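Local coordinates for peptidoglycan-recognition protein LB (PDB 7NSZ), which hydrolyses, as a zinc-dependent amidase, the bond between N-acetylmuramoyl and L-alanine in bacterial peptidoglycan, degrading this immune elicitor in Drosophila, at residues F82-G85 with M89-T92; V111-I116 with N134-G139. The protein carries 1 engineered substitution. All coordinates share one frame; numbering follows the deposited sequence.

Interaction 1 of 2, residues F82-G85 with M89-T92; sequences FGIG and MIYT
Gly-83 and Tyr-91 face each other as the hydrogen-bonded pair of an antiparallel beta hairpin, joined by two backbone bonds. Gly-83 N gives its hydrogen to Tyr-91 O at 2.9 Å, and Tyr-91 N returns one to Gly-83 O at 2.7 Å with an N-H...O angle of 172°. A third bond, Gly-85 N to Met-89 O at 3.0 Å, closes the pairing where the chain turns. Phe-82 with Thr-92 and Ile-84 with Ile-90 are the non-hydrogen-bonded pairs, and all four side chains project from one face of the sheet. There Ile-84 and Ile-90 lie alongside each other, CD1 of Ile-84 meeting CG1 of Ile-90 at 3.7 Å. Phe-82 has CG anti to its carbonyl carbon (chi1 -65°), which brings CD2 obliquely up to the partner strand, within 3.8 Å of Thr-92 CA and 4.0 Å of Ile-90 CG2. With an alanine at Phe-82 the ring would be gone, which is likely to open a gap beside CG2 of Ile-90 and the Thr-92 backbone. Tyr-91 projects from the other face; Gly-83 O lies at its ring edge, in plane, 4.0 Å from CD1. Its hydroxyl is hydrogen-bonded to Asp-87 in the turn, whose carboxylate also takes the Met-89 N-H, so this one side chain ties the tyrosine to the connection. Thr-92 OG1 bonds to Leu-18 O. Beyond the hairpin, strand 17-18 flanks strand 90-92 and strand 110-115 flanks strand 82-84. Helix 126-142 packs on the Phe-82, Ile-84 and Ile-90 face through Ala-131 and Leu-135, whereas helix 55-72 covers Tyr-91 on the other.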
# COMPACT_ATOMS: atom_id res chain seq x y z
N PHE A 82 4.27 -0.41 -1.07
CA PHE A 82 4.02 -1.45 -2.10
C PHE A 82 2.75 -1.14 -2.87
O PHE A 82 1.82 -0.51 -2.28
CB PHE A 82 3.87 -2.87 -1.52
CG PHE A 82 5.13 -3.36 -0.87
CD1 PHE A 82 5.35 -3.17 0.47
CD2 PHE A 82 6.10 -4.03 -1.58
CE1 PHE A 82 6.54 -3.55 1.06
CE2 PHE A 82 7.31 -4.40 -0.99
CZ PHE A 82 7.50 -4.18 0.35
N GLY A 83 2.66 -1.52 -4.12
CA GLY A 83 1.42 -1.49 -4.89
C GLY A 83 1.03 -2.87 -5.30
O GLY A 83 1.86 -3.80 -5.40
N ILE A 84 -0.26 -3.04 -5.53
CA ILE A 84 -0.88 -4.30 -5.99
C ILE A 84 -1.61 -4.04 -7.29
O ILE A 84 -2.48 -3.13 -7.35
CB ILE A 84 -1.86 -4.84 -4.94
CG1 ILE A 84 -1.31 -4.90 -3.52
CG2 ILE A 84 -2.44 -6.17 -5.39
CD1 ILE A 84 -0.31 -5.87 -3.32
N GLY A 85 -1.30 -4.81 -8.32
CA GLY A 85 -2.00 -4.66 -9.61
C GLY A 85 -3.11 -5.71 -9.77
O GLY A 85 -3.13 -6.71 -9.08
N MET A 89 0.01 -9.13 -9.24
CA MET A 89 1.43 -8.97 -8.85
C MET A 89 1.55 -7.90 -7.78
O MET A 89 0.72 -6.97 -7.64
CB MET A 89 2.25 -8.60 -10.08
CG MET A 89 2.24 -9.66 -11.11
SD MET A 89 2.95 -11.26 -10.63
CE MET A 89 1.64 -12.28 -11.28
N ILE A 90 2.66 -7.97 -7.03
CA ILE A 90 3.02 -6.96 -6.03
C ILE A 90 4.21 -6.18 -6.56
O ILE A 90 5.18 -6.80 -7.02
CB ILE A 90 3.33 -7.61 -4.69
CG1 ILE A 90 2.17 -8.47 -4.24
CG2 ILE A 90 3.74 -6.57 -3.64
CD1 ILE A 90 2.50 -9.52 -3.30
N TYR A 91 4.16 -4.86 -6.46
CA TYR A 91 5.18 -3.95 -6.97
C TYR A 91 5.87 -3.27 -5.81
O TYR A 91 5.21 -2.57 -5.00
CB TYR A 91 4.52 -2.96 -7.92
CG TYR A 91 4.00 -3.59 -9.18
CD1 TYR A 91 2.76 -4.21 -9.25
CD2 TYR A 91 4.82 -3.64 -10.29
CE1 TYR A 91 2.33 -4.87 -10.39
CE2 TYR A 91 4.41 -4.29 -11.44
CZ TYR A 91 3.15 -4.87 -11.51
OH TYR A 91 2.77 -5.53 -12.65
N THR A 92 7.19 -3.35 -5.70
CA THR A 92 7.95 -2.68 -4.65
C THR A 92 7.85 -1.19 -4.89
O THR A 92 8.23 -0.68 -5.96
CB THR A 92 9.41 -3.11 -4.62
OG1 THR A 92 9.40 -4.54 -4.43
CG2 THR A 92 10.18 -2.46 -3.49

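Interaction 2 of 2, residues V111-I116 with N134-G139; sequences VGIVLI and NLIAFG
Ile-113 extends its CD1 methyl from strand 110-115 onto two consecutive residues of helix 126-142, overlapping Leu-135 CD2 and Ile-136 CG1. This is helix-on-sheet packing within the mixed alpha/beta fold of the amidase domain, in which the helix packs against one face of the central sheet. The contact is wholly apolar and small, burying 128 Å² over both segments, and its three participating residues are all buried. Leu-135 and Ile-113 reach toward each other tip to tip, with CD1 of Ile-113 at 3.9 Å from CD2 of Leu-135. Leu-135 has CG anti to its own backbone N (chi1 174°), an orientation that directs the branch ending in CD2 at the strand. Ile-136 instead crosses Ile-113 at a slant: its bond from the backbone does not aim at the strand, yet CG1 turns toward Ile-113 and makes the touch. At 9.1 Å between CA of Ile-113 and CA of Leu-135, the backbones are too far apart to touch, and the contact is made by side chains alone. Ile-113 also packs on Ile-84 in strand 82-84 and on Val-41 and Ile-43 in strand 38-45, while Val-41 meets Ile-136 as well. The shortest approach between the segments is from Ile-113 CD1 to Ile-136 CG1, at 3.7 Å.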
# COMPACT_ATOMS: atom_id res chain seq x y z
N VAL A 111 3.51 -0.23 6.97
CA VAL A 111 3.59 -0.62 5.56
C VAL A 111 2.35 -0.04 4.93
O VAL A 111 1.23 -0.45 5.27
CB VAL A 111 3.70 -2.13 5.39
CG1 VAL A 111 3.82 -2.52 3.95
CG2 VAL A 111 4.82 -2.68 6.22
N GLY A 112 2.53 0.85 3.97
CA GLY A 112 1.45 1.43 3.17
C GLY A 112 1.27 0.68 1.87
O GLY A 112 2.18 0.73 1.03
N ILE A 113 0.11 0.05 1.65
CA ILE A 113 -0.13 -0.82 0.50
C ILE A 113 -1.23 -0.21 -0.33
O ILE A 113 -2.32 0.01 0.25
CB ILE A 113 -0.52 -2.25 0.93
CG1 ILE A 113 0.54 -2.88 1.84
CG2 ILE A 113 -0.81 -3.13 -0.28
CD1 ILE A 113 0.08 -4.20 2.51
N VAL A 114 -0.97 0.13 -1.57
CA VAL A 114 -2.02 0.67 -2.47
C VAL A 114 -2.50 -0.45 -3.39
O VAL A 114 -1.74 -1.12 -4.08
CB VAL A 114 -1.53 1.91 -3.25
CG1 VAL A 114 -0.38 1.62 -4.20
CG2 VAL A 114 -2.69 2.55 -3.99
N LEU A 115 -3.82 -0.63 -3.43
CA LEU A 115 -4.47 -1.49 -4.42
C LEU A 115 -4.84 -0.60 -5.60
O LEU A 115 -5.67 0.29 -5.45
CB LEU A 115 -5.68 -2.23 -3.85
CG LEU A 115 -5.35 -3.52 -3.11
CD1 LEU A 115 -4.71 -3.31 -1.78
CD2 LEU A 115 -6.64 -4.37 -2.93
N ILE A 116 -4.15 -0.73 -6.71
CA ILE A 116 -4.33 0.18 -7.86
C ILE A 116 -5.79 0.06 -8.34
O ILE A 116 -6.32 -1.06 -8.51
CB ILE A 116 -3.32 -0.13 -8.99
CG1 ILE A 116 -1.90 0.11 -8.49
CG2 ILE A 116 -3.60 0.66 -10.25
CD1 ILE A 116 -0.83 -0.54 -9.33
N ASN A 134 -1.05 -11.96 0.97
CA ASN A 134 0.24 -12.69 0.86
C ASN A 134 1.42 -11.77 1.18
O ASN A 134 2.35 -12.13 1.92
CB ASN A 134 0.37 -13.30 -0.53
CG ASN A 134 -0.57 -14.48 -0.72
OD1 ASN A 134 -0.96 -15.12 0.26
ND2 ASN A 134 -0.96 -14.74 -1.95
N LEU A 135 1.36 -10.51 0.73
CA LEU A 135 2.42 -9.55 1.07
C LEU A 135 2.51 -9.36 2.58
O LEU A 135 3.60 -9.32 3.14
CB LEU A 135 2.13 -8.23 0.36
CG LEU A 135 3.05 -7.08 0.70
CD1 LEU A 135 4.52 -7.35 0.39
CD2 LEU A 135 2.58 -5.80 0.03
N ILE A 136 1.37 -9.17 3.24
CA ILE A 136 1.36 -8.97 4.70
C ILE A 136 1.94 -10.21 5.38
O ILE A 136 2.77 -10.09 6.28
CB ILE A 136 -0.06 -8.60 5.18
CG1 ILE A 136 -0.53 -7.27 4.56
CG2 ILE A 136 -0.09 -8.63 6.70
CD1 ILE A 136 -2.03 -7.04 4.69
N ALA A 137 1.48 -11.38 4.97
CA ALA A 137 1.94 -12.67 5.53
C ALA A 137 3.46 -12.82 5.35
O ALA A 137 4.16 -13.14 6.32
CB ALA A 137 1.21 -13.84 4.89
N PHE A 138 3.98 -12.46 4.20
CA PHE A 138 5.44 -12.52 3.90
C PHE A 138 6.19 -11.53 4.78
O PHE A 138 7.29 -11.82 5.33
CB PHE A 138 5.73 -12.22 2.44
N GLY A 139 5.62 -10.32 5.00
CA GLY A 139 6.23 -9.30 5.85
C GLY A 139 6.30 -9.79 7.28
O GLY A 139 7.33 -9.56 7.95

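How the interactions relate
Interaction 1 closes before interaction 2 opens along the chain, strand 90-92 being followed by strand 110-115 and then helix 126-142. Their centres are 8 Å apart, and both belong to one mixed sheet in which strands 82-84 and 110-115 are parallel neighbours. Probable backbone hydrogen bonds join them directly: Ile-84 N to Val-114 O at 2.8 Å, and Phe-82 O to Val-114 N at 3.0 Å. Leu-135 links them from the helix side, its CD2 lying 3.6 Å from Phe-82 CB. The Phe-82, Ile-84 and Ile-90 face of the hairpin and Ile-113 thus pack under the same helix, the Ile-113 side chain about 10 Å from the bound zinc ion, near the catalytic centre without binding the metal.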